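PDB 6EUA: angiopoietin-related protein 3 from Homo sapiens, which raises plasma triglycerides by inhibiting lipoprotein lipase and, through its C-terminal fibrinogen-like domain, the part crystallised here, mediates endothelial cell adhesion. Local coordinates for residues T50-R55 with M216-T221; S89-S94 with Y114-G119; N138-N143 with G176-N181. One frame throughout, in Å; residues are numbered along the deposited sequence.

Contact 1: T50-R55 with M216-T221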
ATOM      1  N   THR A  50      14.181   2.612   8.443  1.00 23.58           N
ATOM      2  CA  THR A  50      13.490   3.564   7.573  1.00 25.55           C
ATOM      3  C   THR A  50      13.910   3.284   6.132  1.00 26.40           C
ATOM      4  O   THR A  50      15.100   3.336   5.811  1.00 25.85           O
ATOM      5  CB  THR A  50      13.809   5.022   7.941  1.00 27.02           C
ATOM      6  OG1 THR A  50      13.433   5.286   9.300  1.00 28.01           O
ATOM      7  CG2 THR A  50      13.052   5.993   7.013  1.00 24.26           C
ATOM      8  N   LEU A  51      12.951   2.967   5.266  1.00 24.87           N
ATOM      9  CA  LEU A  51      13.266   2.740   3.856  1.00 22.77           C
ATOM     10  C   LEU A  51      13.423   4.086   3.154  1.00 27.88           C
ATOM     11  O   LEU A  51      12.482   4.883   3.137  1.00 24.71           O
ATOM     12  CB  LEU A  51      12.166   1.916   3.186  1.00 20.18           C
ATOM     13  CG  LEU A  51      12.282   1.506   1.715  1.00 25.10           C
ATOM     14  CD1 LEU A  51      13.560   0.681   1.453  1.00 21.57           C
ATOM     15  CD2 LEU A  51      11.063   0.702   1.313  1.00 23.74           C
ATOM     16  N   ILE A  52      14.600   4.358   2.583  1.00 25.79           N
ATOM     17  CA  ILE A  52      14.822   5.644   1.925  1.00 28.47           C
ATOM     18  C   ILE A  52      14.851   5.541   0.401  1.00 32.53           C
ATOM     19  O   ILE A  52      14.730   6.578  -0.269  1.00 29.51           O
ATOM     20  CB  ILE A  52      16.100   6.341   2.440  1.00 21.95           C
ATOM     21  CG1 ILE A  52      17.350   5.510   2.111  1.00 29.10           C
ATOM     22  CG2 ILE A  52      15.978   6.611   3.952  1.00 25.52           C
ATOM     23  CD1 ILE A  52      18.647   6.317   2.146  1.00 30.76           C
ATOM     24  N   GLN A  53      14.977   4.340  -0.166  1.00 29.75           N
ATOM     25  CA  GLN A  53      14.967   4.173  -1.611  1.00 26.90           C
ATOM     26  C   GLN A  53      14.405   2.790  -1.917  1.00 30.66           C
ATOM     27  O   GLN A  53      14.708   1.823  -1.213  1.00 24.79           O
ATOM     28  CB  GLN A  53      16.379   4.329  -2.214  1.00 26.55           C
ATOM     29  CG  GLN A  53      16.445   4.229  -3.750  1.00 24.99           C
ATOM     30  CD  GLN A  53      16.872   2.865  -4.274  1.00 29.58           C
ATOM     31  OE1 GLN A  53      16.520   1.825  -3.716  1.00 27.82           O
ATOM     32  NE2 GLN A  53      17.612   2.866  -5.376  1.00 34.09           N
ATOM     33  N   HIS A  54      13.623   2.691  -2.989  1.00 29.87           N
ATOM     34  CA  HIS A  54      13.031   1.416  -3.381  1.00 26.63           C
ATOM     35  C   HIS A  54      12.854   1.396  -4.888  1.00 25.23           C
ATOM     36  O   HIS A  54      12.219   2.297  -5.445  1.00 28.33           O
ATOM     37  CB  HIS A  54      11.675   1.188  -2.701  1.00 24.46           C
ATOM     38  CG  HIS A  54      11.221  -0.237  -2.731  1.00 31.55           C
ATOM     39  ND1 HIS A  54      12.018  -1.262  -3.196  1.00 36.68           N
ATOM     40  CD2 HIS A  54      10.051  -0.813  -2.360  1.00 31.38           C
ATOM     41  CE1 HIS A  54      11.363  -2.407  -3.103  1.00 32.82           C
ATOM     42  NE2 HIS A  54      10.166  -2.161  -2.602  1.00 34.47           N
ATOM     43  N   ARG A  55      13.409   0.376  -5.544  1.00 25.61           N
ATOM     44  CA  ARG A  55      13.238   0.217  -6.977  1.00 33.15           C
ATOM     45  C   ARG A  55      12.837  -1.222  -7.254  1.00 33.35           C
ATOM     46  O   ARG A  55      13.347  -2.140  -6.614  1.00 29.38           O
ATOM     47  CB  ARG A  55      14.513   0.593  -7.715  1.00 27.96           C
ATOM     48  CG  ARG A  55      14.778   2.094  -7.786  1.00 34.76           C
ATOM     49  CD  ARG A  55      15.952   2.278  -8.703  1.00 33.61           C
ATOM     50  NE  ARG A  55      15.546   2.640 -10.054  1.00 34.77           N
ATOM     51  CZ  ARG A  55      16.362   3.188 -10.946  1.00 35.41           C
ATOM     52  NH1 ARG A  55      17.646   3.379 -10.652  1.00 33.62           N
ATOM     53  NH2 ARG A  55      15.903   3.497 -12.141  1.00 31.84           N
ATOM     54  N   MET A 216      17.259   0.690  -0.127  1.00 25.88           N
ATOM     55  CA  MET A 216      18.214   1.332   0.767  1.00 23.79           C
ATOM     56  C   MET A 216      17.499   1.651   2.070  1.00 30.95           C
ATOM     57  O   MET A 216      16.433   2.278   2.056  1.00 24.43           O
ATOM     58  CB  MET A 216      18.806   2.591   0.126  1.00 24.01           C
ATOM     59  CG  MET A 216      19.357   2.323  -1.286  1.00 28.60           C
ATOM     60  SD  MET A 216      20.180   3.752  -2.023  1.00 36.52           S
ATOM     61  CE  MET A 216      21.524   3.949  -0.860  1.00 25.04           C
ATOM     62  N   LEU A 217      18.079   1.209   3.192  1.00 28.13           N
ATOM     63  CA  LEU A 217      17.430   1.267   4.497  1.00 27.39           C
ATOM     64  C   LEU A 217      18.385   1.807   5.554  1.00 32.83           C
ATOM     65  O   LEU A 217      19.553   1.418   5.588  1.00 25.85           O
ATOM     66  CB  LEU A 217      16.943  -0.125   4.927  1.00 25.93           C
ATOM     67  CG  LEU A 217      15.885  -0.733   4.000  1.00 26.12           C
ATOM     68  CD1 LEU A 217      16.381  -2.041   3.405  1.00 37.48           C
ATOM     69  CD2 LEU A 217      14.566  -0.907   4.741  1.00 29.25           C
ATOM     70  N   ILE A 218      17.879   2.652   6.461  1.00 29.78           N
ATOM     71  CA  ILE A 218      18.716   3.212   7.522  1.00 33.07           C
ATOM     72  C   ILE A 218      18.069   3.014   8.886  1.00 30.58           C
ATOM     73  O   ILE A 218      16.845   2.888   9.007  1.00 28.64           O
ATOM     74  CB  ILE A 218      19.024   4.713   7.304  1.00 26.80           C
ATOM     75  CG1 ILE A 218      17.770   5.571   7.530  1.00 24.75           C
ATOM     76  CG2 ILE A 218      19.614   4.943   5.916  1.00 24.83           C
ATOM     77  CD1 ILE A 218      18.021   7.069   7.295  1.00 24.77           C
ATOM     78  N   HIS A 219      18.909   2.991   9.922  1.00 29.19           N
ATOM     79  CA  HIS A 219      18.433   3.045  11.302  1.00 29.38           C
ATOM     80  C   HIS A 219      19.555   3.576  12.186  1.00 35.56           C
ATOM     81  O   HIS A 219      20.731   3.448  11.828  1.00 31.47           O
ATOM     82  CB  HIS A 219      17.930   1.668  11.781  1.00 30.85           C
ATOM     83  CG  HIS A 219      19.003   0.668  12.095  1.00 40.73           C
ATOM     84  ND1 HIS A 219      19.874   0.802  13.156  1.00 43.17           N
ATOM     85  CD2 HIS A 219      19.299  -0.523  11.520  1.00 40.28           C
ATOM     86  CE1 HIS A 219      20.679  -0.246  13.201  1.00 43.98           C
ATOM     87  NE2 HIS A 219      20.355  -1.062  12.216  1.00 42.94           N
ATOM     88  N   PRO A 220      19.228   4.224  13.305  1.00 37.28           N
ATOM     89  CA  PRO A 220      20.279   4.753  14.183  1.00 38.36           C
ATOM     90  C   PRO A 220      21.171   3.663  14.746  1.00 43.75           C
ATOM     91  O   PRO A 220      20.763   2.510  14.908  1.00 37.20           O
ATOM     92  CB  PRO A 220      19.496   5.451  15.304  1.00 38.04           C
ATOM     93  CG  PRO A 220      18.132   4.872  15.246  1.00 35.12           C
ATOM     94  CD  PRO A 220      17.883   4.569  13.792  1.00 37.02           C
ATOM     95  N   THR A 221      22.411   4.056  15.057  1.00 45.03           N
ATOM     96  CA  THR A 221      23.339   3.144  15.718  1.00 54.17           C
ATOM     97  C   THR A 221      22.892   2.836  17.139  1.00 64.79           C
ATOM     98  O   THR A 221      22.932   1.678  17.574  1.00 71.10           O
ATOM     99  CB  THR A 221      24.743   3.737  15.715  1.00 50.39           C
ATOM    100  OG1 THR A 221      25.319   3.562  14.418  1.00 55.92           O
ATOM    101  CG2 THR A 221      25.611   3.043  16.738  1.00 61.73           C
TER

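Contact 2: S89-S94 with Y114-G119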
ATOM      1  N   SER A  89      17.150  15.111   7.781  1.00 26.37           N
ATOM      2  CA  SER A  89      16.336  15.393   8.962  1.00 29.41           C
ATOM      3  C   SER A  89      16.338  14.211   9.923  1.00 26.33           C
ATOM      4  O   SER A  89      16.330  14.387  11.149  1.00 28.73           O
ATOM      5  CB  SER A  89      14.903  15.722   8.546  1.00 26.61           C
ATOM      6  OG  SER A  89      14.813  17.056   8.112  1.00 44.23           O
ATOM      7  N   ILE A  90      16.329  13.000   9.388  1.00 25.05           N
ATOM      8  CA  ILE A  90      16.409  11.824  10.242  1.00 28.25           C
ATOM      9  C   ILE A  90      17.808  11.694  10.838  1.00 32.18           C
ATOM     10  O   ILE A  90      17.974  11.580  12.058  1.00 26.23           O
ATOM     11  CB  ILE A  90      16.000  10.572   9.447  1.00 25.99           C
ATOM     12  CG1 ILE A  90      14.538  10.715   8.992  1.00 29.51           C
ATOM     13  CG2 ILE A  90      16.248   9.307  10.266  1.00 23.32           C
ATOM     14  CD1 ILE A  90      14.107   9.715   7.919  1.00 25.30           C
ATOM     15  N   VAL A  91      18.835  11.730   9.991  1.00 29.64           N
ATOM     16  CA  VAL A  91      20.178  11.379  10.447  1.00 26.26           C
ATOM     17  C   VAL A  91      20.834  12.538  11.201  1.00 27.96           C
ATOM     18  O   VAL A  91      21.320  12.369  12.326  1.00 37.87           O
ATOM     19  CB  VAL A  91      21.033  10.915   9.254  1.00 34.66           C
ATOM     20  CG1 VAL A  91      22.484  10.671   9.694  1.00 27.01           C
ATOM     21  CG2 VAL A  91      20.435   9.645   8.648  1.00 24.69           C
ATOM     22  N   LYS A  92      20.870  13.722  10.599  1.00 28.60           N
ATOM     23  CA  LYS A  92      21.480  14.925  11.200  1.00 30.57           C
ATOM     24  C   LYS A  92      22.948  14.616  11.487  1.00 36.91           C
ATOM     25  O   LYS A  92      23.666  14.234  10.550  1.00 31.26           O
ATOM     26  CB  LYS A  92      20.659  15.387  12.390  1.00 38.01           C
ATOM     27  CG  LYS A  92      19.537  16.328  11.991  1.00 39.02           C
ATOM     28  CD  LYS A  92      18.685  16.742  13.182  1.00 44.43           C
ATOM     29  CE  LYS A  92      17.344  17.267  12.697  1.00 45.98           C
ATOM     30  NZ  LYS A  92      16.235  16.420  13.176  1.00 35.08           N
ATOM     31  N   GLN A  93      23.432  14.772  12.722  1.00 33.14           N
ATOM     32  CA  GLN A  93      24.841  14.579  13.054  1.00 45.84           C
ATOM     33  C   GLN A  93      25.132  13.183  13.609  1.00 42.83           C
ATOM     34  O   GLN A  93      26.249  12.929  14.070  1.00 41.81           O
ATOM     35  CB  GLN A  93      25.298  15.635  14.074  1.00 37.08           C
ATOM     36  CG  GLN A  93      25.000  17.085  13.697  1.00 47.10           C
ATOM     37  CD  GLN A  93      25.191  18.064  14.869  1.00 47.38           C
ATOM     38  OE1 GLN A  93      25.856  17.752  15.863  1.00 53.92           O
ATOM     39  NE2 GLN A  93      24.628  19.262  14.737  1.00 45.44           N
ATOM     40  N   SER A  94      24.154  12.286  13.584  1.00 40.37           N
ATOM     41  CA  SER A  94      24.275  10.988  14.228  1.00 37.29           C
ATOM     42  C   SER A  94      24.974   9.979  13.321  1.00 38.30           C
ATOM     43  O   SER A  94      24.930  10.071  12.088  1.00 36.13           O
ATOM     44  CB  SER A  94      22.892  10.460  14.634  1.00 38.94           C
ATOM     45  OG  SER A  94      22.256  11.330  15.560  1.00 48.04           O
ATOM     46  N   TYR A 114      26.614  -0.708   6.114  1.00 40.71           N
ATOM     47  CA  TYR A 114      27.671   0.260   6.344  1.00 36.51           C
ATOM     48  C   TYR A 114      27.312   1.123   7.537  1.00 37.28           C
ATOM     49  O   TYR A 114      26.133   1.363   7.819  1.00 29.35           O
ATOM     50  CB  TYR A 114      27.890   1.220   5.173  1.00 38.03           C
ATOM     51  CG  TYR A 114      27.948   0.636   3.790  1.00 39.83           C
ATOM     52  CD1 TYR A 114      26.796   0.179   3.146  1.00 35.83           C
ATOM     53  CD2 TYR A 114      29.161   0.570   3.105  1.00 33.80           C
ATOM     54  CE1 TYR A 114      26.860  -0.342   1.865  1.00 39.56           C
ATOM     55  CE2 TYR A 114      29.234   0.049   1.833  1.00 36.06           C
ATOM     56  CZ  TYR A 114      28.086  -0.406   1.212  1.00 42.17           C
ATOM     57  OH  TYR A 114      28.181  -0.907  -0.072  1.00 36.48           O
ATOM     58  N   SER A 115      28.351   1.626   8.196  1.00 39.35           N
ATOM     59  CA  SER A 115      28.237   2.712   9.155  1.00 38.71           C
ATOM     60  C   SER A 115      28.531   4.017   8.425  1.00 41.95           C
ATOM     61  O   SER A 115      29.551   4.118   7.726  1.00 33.42           O
ATOM     62  CB  SER A 115      29.210   2.499  10.320  1.00 39.83           C
ATOM     63  OG  SER A 115      29.400   3.684  11.073  1.00 48.16           O
ATOM     64  N   PHE A 116      27.640   5.007   8.564  1.00 29.53           N
ATOM     65  CA  PHE A 116      27.795   6.226   7.781  1.00 36.39           C
ATOM     66  C   PHE A 116      27.484   7.473   8.592  1.00 43.29           C
ATOM     67  O   PHE A 116      26.876   7.428   9.668  1.00 41.21           O
ATOM     68  CB  PHE A 116      26.948   6.222   6.490  1.00 31.27           C
ATOM     69  CG  PHE A 116      25.483   6.468   6.702  1.00 38.67           C
ATOM     70  CD1 PHE A 116      24.622   5.415   6.983  1.00 37.80           C
ATOM     71  CD2 PHE A 116      24.953   7.745   6.580  1.00 37.30           C
ATOM     72  CE1 PHE A 116      23.261   5.642   7.165  1.00 39.58           C
ATOM     73  CE2 PHE A 116      23.596   7.978   6.765  1.00 31.70           C
ATOM     74  CZ  PHE A 116      22.749   6.940   7.057  1.00 27.82           C
ATOM     75  N   TYR A 117      27.979   8.586   8.042  1.00 39.35           N
ATOM     76  CA  TYR A 117      27.706   9.951   8.460  1.00 43.98           C
ATOM     77  C   TYR A 117      27.276  10.730   7.229  1.00 39.61           C
ATOM     78  O   TYR A 117      27.701  10.427   6.113  1.00 32.52           O
ATOM     79  CB  TYR A 117      28.940  10.611   9.094  1.00 41.78           C
ATOM     80  CG  TYR A 117      29.297  10.026  10.433  1.00 39.14           C
ATOM     81  CD1 TYR A 117      30.160   8.940  10.537  1.00 41.66           C
ATOM     82  CD2 TYR A 117      28.746  10.538  11.593  1.00 42.04           C
ATOM     83  CE1 TYR A 117      30.482   8.402  11.776  1.00 42.16           C
ATOM     84  CE2 TYR A 117      29.059  10.012  12.819  1.00 45.44           C
ATOM     85  CZ  TYR A 117      29.926   8.948  12.913  1.00 43.70           C
ATOM     86  OH  TYR A 117      30.222   8.437  14.158  1.00 47.51           O
ATOM     87  N   LEU A 118      26.419  11.725   7.430  1.00 30.31           N
ATOM     88  CA  LEU A 118      25.840  12.465   6.317  1.00 35.90           C
ATOM     89  C   LEU A 118      25.905  13.956   6.608  1.00 40.63           C
ATOM     90  O   LEU A 118      25.505  14.387   7.691  1.00 40.64           O
ATOM     91  CB  LEU A 118      24.392  12.045   6.086  1.00 28.03           C
ATOM     92  CG  LEU A 118      23.660  12.647   4.888  1.00 34.64           C
ATOM     93  CD1 LEU A 118      24.263  12.150   3.540  1.00 27.43           C
ATOM     94  CD2 LEU A 118      22.184  12.318   4.987  1.00 29.78           C
ATOM     95  N   GLY A 119      26.420  14.744   5.637  1.00 42.38           N
ATOM     96  CA  GLY A 119      26.450  16.190   5.770  1.00 39.42           C
ATOM     97  C   GLY A 119      25.176  16.831   5.225  1.00 40.62           C
ATOM     98  O   GLY A 119      24.372  16.193   4.560  1.00 37.41           O
TER
HETATM   99  O   HOH W   1      25.615  12.226   9.871  1.00 30.37           O

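Contact 3: N138-N143 with G176-N181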
ATOM      1  N   ASN A 138      31.567  -5.014  -1.432  1.00 48.24           N
ATOM      2  CA  ASN A 138      31.271  -3.597  -1.544  1.00 47.61           C
ATOM      3  C   ASN A 138      31.668  -3.064  -2.915  1.00 47.47           C
ATOM      4  O   ASN A 138      32.700  -3.450  -3.469  1.00 49.83           O
ATOM      5  CB  ASN A 138      32.005  -2.824  -0.451  1.00 50.53           C
ATOM      6  CG  ASN A 138      31.722  -1.337  -0.502  1.00 45.52           C
ATOM      7  OD1 ASN A 138      30.601  -0.913  -0.765  1.00 43.37           O
ATOM      8  ND2 ASN A 138      32.747  -0.540  -0.265  1.00 50.80           N
ATOM      9  N   ALA A 139      30.841  -2.164  -3.457  1.00 43.07           N
ATOM     10  CA  ALA A 139      31.126  -1.473  -4.707  1.00 41.31           C
ATOM     11  C   ALA A 139      31.318   0.027  -4.545  1.00 39.12           C
ATOM     12  O   ALA A 139      31.673   0.693  -5.521  1.00 41.23           O
ATOM     13  CB  ALA A 139      29.997  -1.711  -5.725  1.00 47.79           C
ATOM     14  N   ILE A 140      31.084   0.577  -3.358  1.00 41.29           N
ATOM     15  CA  ILE A 140      31.162   2.015  -3.114  1.00 44.42           C
ATOM     16  C   ILE A 140      32.469   2.293  -2.383  1.00 50.75           C
ATOM     17  O   ILE A 140      32.826   1.547  -1.458  1.00 58.05           O
ATOM     18  CB  ILE A 140      29.935   2.498  -2.318  1.00 47.35           C
ATOM     19  CG1 ILE A 140      28.645   2.046  -3.010  1.00 43.25           C
ATOM     20  CG2 ILE A 140      29.940   4.012  -2.143  1.00 49.07           C
ATOM     21  CD1 ILE A 140      27.416   2.049  -2.116  1.00 38.21           C
ATOM     22  N   PRO A 141      33.226   3.318  -2.772  1.00 49.39           N
ATOM     23  CA  PRO A 141      34.480   3.628  -2.064  1.00 44.79           C
ATOM     24  C   PRO A 141      34.235   3.913  -0.588  1.00 48.49           C
ATOM     25  O   PRO A 141      33.343   4.683  -0.228  1.00 51.11           O
ATOM     26  CB  PRO A 141      35.001   4.867  -2.797  1.00 39.77           C
ATOM     27  CG  PRO A 141      34.369   4.803  -4.157  1.00 40.69           C
ATOM     28  CD  PRO A 141      33.010   4.192  -3.938  1.00 38.34           C
ATOM     29  N   GLU A 142      35.037   3.286   0.269  1.00 52.04           N
ATOM     30  CA  GLU A 142      34.924   3.470   1.709  1.00 63.00           C
ATOM     31  C   GLU A 142      35.907   4.529   2.210  1.00 65.30           C
ATOM     32  O   GLU A 142      36.953   4.776   1.609  1.00 68.92           O
ATOM     33  CB  GLU A 142      35.185   2.160   2.451  1.00 68.61           C
ATOM     34  CG  GLU A 142      34.246   1.026   2.118  1.00 71.09           C
ATOM     35  CD  GLU A 142      34.551  -0.226   2.933  1.00 74.68           C
ATOM     36  OE1 GLU A 142      34.670  -0.106   4.177  1.00 73.25           O
ATOM     37  OE2 GLU A 142      34.692  -1.318   2.330  1.00 76.48           O
ATOM     38  N   ASN A 143      35.553   5.143   3.345  1.00 60.68           N
ATOM     39  CA  ASN A 143      36.413   6.103   4.047  1.00 59.05           C
ATOM     40  C   ASN A 143      36.744   7.321   3.189  1.00 53.36           C
ATOM     41  O   ASN A 143      37.809   7.929   3.326  1.00 55.82           O
ATOM     42  CB  ASN A 143      37.690   5.428   4.547  1.00 58.50           C
ATOM     43  CG  ASN A 143      37.438   4.581   5.761  1.00 68.08           C
ATOM     44  OD1 ASN A 143      36.962   5.076   6.785  1.00 74.19           O
ATOM     45  ND2 ASN A 143      37.728   3.290   5.654  1.00 69.93           N
ATOM     46  N   GLY A 176      33.079   4.190 -10.349  1.00 56.58           N
ATOM     47  CA  GLY A 176      32.643   2.824 -10.176  1.00 46.54           C
ATOM     48  C   GLY A 176      31.226   2.605 -10.684  1.00 51.75           C
ATOM     49  O   GLY A 176      30.428   3.535 -10.839  1.00 52.18           O
ATOM     50  N   GLU A 177      30.913   1.332 -10.927  1.00 55.79           N
ATOM     51  CA  GLU A 177      29.560   0.897 -11.275  1.00 54.39           C
ATOM     52  C   GLU A 177      28.847   0.544  -9.975  1.00 47.35           C
ATOM     53  O   GLU A 177      28.870  -0.603  -9.515  1.00 47.35           O
ATOM     54  CB  GLU A 177      29.599  -0.281 -12.243  1.00 64.06           C
ATOM     55  CG  GLU A 177      29.519   0.106 -13.712  1.00 75.51           C
ATOM     56  CD  GLU A 177      30.024  -0.990 -14.636  1.00 91.87           C
ATOM     57  OE1 GLU A 177      29.294  -1.344 -15.587  1.00 97.38           O
ATOM     58  OE2 GLU A 177      31.151  -1.492 -14.420  1.00 96.56           O
ATOM     59  N   ASN A 178      28.195   1.556  -9.381  1.00 36.52           N
ATOM     60  CA  ASN A 178      27.548   1.423  -8.079  1.00 36.88           C
ATOM     61  C   ASN A 178      26.277   2.270  -7.970  1.00 36.63           C
ATOM     62  O   ASN A 178      25.818   2.535  -6.848  1.00 34.52           O
ATOM     63  CB  ASN A 178      28.524   1.834  -6.971  1.00 39.78           C
ATOM     64  CG  ASN A 178      28.727   3.360  -6.907  1.00 47.50           C
ATOM     65  OD1 ASN A 178      28.543   4.067  -7.892  1.00 50.89           O
ATOM     66  ND2 ASN A 178      29.102   3.859  -5.740  1.00 55.14           N
ATOM     67  N   ASN A 179      25.716   2.736  -9.083  1.00 37.06           N
ATOM     68  CA  ASN A 179      24.655   3.740  -9.066  1.00 35.84           C
ATOM     69  C   ASN A 179      23.302   3.056  -9.002  1.00 30.50           C
ATOM     70  O   ASN A 179      22.663   2.801 -10.022  1.00 39.45           O
ATOM     71  CB  ASN A 179      24.767   4.655 -10.277  1.00 32.13           C
ATOM     72  CG  ASN A 179      23.768   5.812 -10.239  1.00 36.44           C
ATOM     73  OD1 ASN A 179      22.888   5.881  -9.368  1.00 33.11           O
ATOM     74  ND2 ASN A 179      23.906   6.738 -11.198  1.00 31.84           N
ATOM     75  N   LEU A 180      22.830   2.817  -7.779  1.00 29.27           N
ATOM     76  CA  LEU A 180      21.509   2.234  -7.586  1.00 36.21           C
ATOM     77  C   LEU A 180      20.385   3.164  -8.021  1.00 39.49           C
ATOM     78  O   LEU A 180      19.247   2.700  -8.183  1.00 27.83           O
ATOM     79  CB  LEU A 180      21.321   1.840  -6.126  1.00 32.97           C
ATOM     80  CG  LEU A 180      22.376   0.885  -5.567  1.00 43.11           C
ATOM     81  CD1 LEU A 180      21.926   0.366  -4.223  1.00 42.11           C
ATOM     82  CD2 LEU A 180      22.668  -0.274  -6.537  1.00 30.08           C
ATOM     83  N   ASN A 181      20.669   4.460  -8.200  1.00 27.70           N
ATOM     84  CA  ASN A 181      19.705   5.402  -8.758  1.00 31.75           C
ATOM     85  C   ASN A 181      19.948   5.633 -10.251  1.00 41.27           C
ATOM     86  O   ASN A 181      19.480   6.638 -10.812  1.00 28.89           O
ATOM     87  CB  ASN A 181      19.746   6.725  -7.980  1.00 26.57           C
ATOM     88  CG  ASN A 181      19.160   6.600  -6.566  1.00 32.61           C
ATOM     89  OD1 ASN A 181      18.513   5.610  -6.228  1.00 28.29           O
ATOM     90  ND2 ASN A 181      19.407   7.609  -5.736  1.00 30.64           N
TER

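Contact 1: T50-R55 with M216-T221
A classic beta bulge sets two residues, Ile52 and Gln53, against the single Met216 where strands 47-55 and 213-220 pair antiparallel in the large sheet of the fibrinogen C-terminal domain. Met216 O takes two N-H groups, that of Ile52, whose N lies 2.8 Å away, and, weakly, that of Gln53. Met216 N returns a 3.0 Å bond to Gln53 O. Ahead of the bulge the register is regular. Thr50 and Ile218 make a hydrogen-bonded pair, with Thr50 N 2.7 Å from Ile218 O, and Leu51 faces Leu217 as the non-hydrogen-bonded pair.

The two leucines meet on one face of the sheet, CD1 of Leu51 lying 3.7 Å from CG of Leu217. Across the bulge, Gln53 and Met216 share the other face, where Met216 SD sits 3.8 Å from Gln53 CB. Ile52 is the branched residue that joins this group to Ile218. Set between the backbone N and carbonyl carbon (chi1 63°), Ile52 CG1 passes 3.8 Å from Met216 CB. Ile52 CG2 turns the other way and lies 3.9 Å from Ile218 CD1, the two isoleucines crossing at about a right angle. Cut back to an alanine here, the side chain would probably leave a gap beside Met216 CB and Ile218 CD1.

In the next shell, helix 84-91 packs on Thr50, Ile52 and Ile218 through Ile87, Ile90 and Val91; beta-branched residues suit the extended strand backbone and offer the helix compact apolar branches. Strand 37-44 meets both leucines and also Thr50, through Val39. Glutamine suits its place by being apolar along its stem and polar at its end, where OE1 bonds to Thr214 OG1 and NE2 to Asn181 OD1. With its chain bent at chi2 (-99°), Gln53 CD packs 3.9 Å from Met216 CG.

Contact 2: S89-S94 with Y114-G119
Val91 packs on Phe116 and Leu118, joining the last turn of helix 84-91 to strand 109-118; the chain then leaves the helix through a type II' beta turn from Val91 to Ser94. Both valine methyls are used. Val91 CG2 touches the far end of the Phe116 ring, 3.9 Å from its CZ, and Val91 CG1, held anti to the backbone N (chi1 175°), lies 4.3 Å from Leu118 CB. Valine suits this spot because two short branches can reach both strand residues without a longer stem. Phe116 and Leu118 belong to the same buried side of the strand, and the phenyl ring continues inward to Ile218.

Lys92, the first residue beyond the helix, takes a positive phi (59°), the conformation the second position of this turn demands. Its side chain folds back along the helix, placing Lys92 NZ 2.9 Å from Ser89 O, in the carbonyl plane and on a lone pair. NZ also bonds to Ser32 O, its stronger partner, so the ammonium group ties the helix end to a neighbouring loop. The backbone carbonyl of Lys92 instead looks to the strand. Lys92 O accepts from a water at 2.9 Å, and the same water accepts from Leu118 N at 2.6 Å. This bridge spans backbones that are too far apart to bond directly at this level and gives the Leu118 N-H a partner.

Gln93 and Ser94, the more exposed half of the turn, border the Tyr117 ring. Gln93 O approaches its edge near the ring plane, 4.2 Å from Tyr117 CE2, a polar neighbour for the slightly positive ring hydrogens. Ser94 closes the turn through Ser94 N, 3.1 Å from Val91 O, and its own carbonyl oxygen stands 3.9 Å from Tyr117 CD2.

Contact 3: N138-N143 with G176-N181
Two irregular loops of the fibrinogen C-terminal domain meet here, Ala139 and Ile140 of an Asx turn packing against Asn178. The second loop follows the Cys161-Cys175 disulfide, in what probably corresponds to the P subdomain of fibrinogen. With no regular strand on either side, the contact rests on a few van der Waals touches. Ala139 points its methyl toward the other loop, CB standing 4.0 Å from Asn178 CB, and Ala139 O lies 3.6 Å from that same carbon. Alanine fits because a longer side chain would have to compete for space with the nearby loop and with Trp201, which Ala139 also touches. On the facing side Gly176 takes a positive phi (105°) at which a side chain would jam against the carbonyl of the preceding residue.

Ile140 comes in at about a right angle to Asn178, and isoleucine suits the place by laying apolar branches against both Asn178 and Trp201. The backbone points Asn178 CB at Ala139, while chi1 (74°) places the amide carbon by Ile140, Asn178 CG lying 4.1 Å from Ile140 CG1. Trp169 and Trp171 pack against Asn178 from strand 169-171. The neighbouring Asn179 is the centre of an inverse gamma turn, which swings the chain away after this meeting point.

The first loop is shaped by Asn138, whose OD1 also has the hydroxyl of Tyr114 as a partner. Asn138 OD1 accepts from Ile140 N at 3.0 Å, the N-H pointing almost straight at it (166°) but from well above the carbonyl plane.

Overall arrangement
All three contacts lie in a single fibrinogen-like domain, with contact 1 near its middle. Contact 2, with its centre about 12 Å away, sets helix 84-91 on the same sheet: Ile218 meets Val91 and Phe116. Contact 3 lies about 16 Å from contact 1, centre to centre, and is probably tied to it by Arg55 NH1 with Leu180 O. Contacts 2 and 3, about 18 Å apart, also meet directly, Tyr114 packing on Ile140; they follow one another in sequence, both between the two strands of contact 1. The late strand thus returns to pair with the early one, bringing the two ends of the domain's sequence together in one sheet.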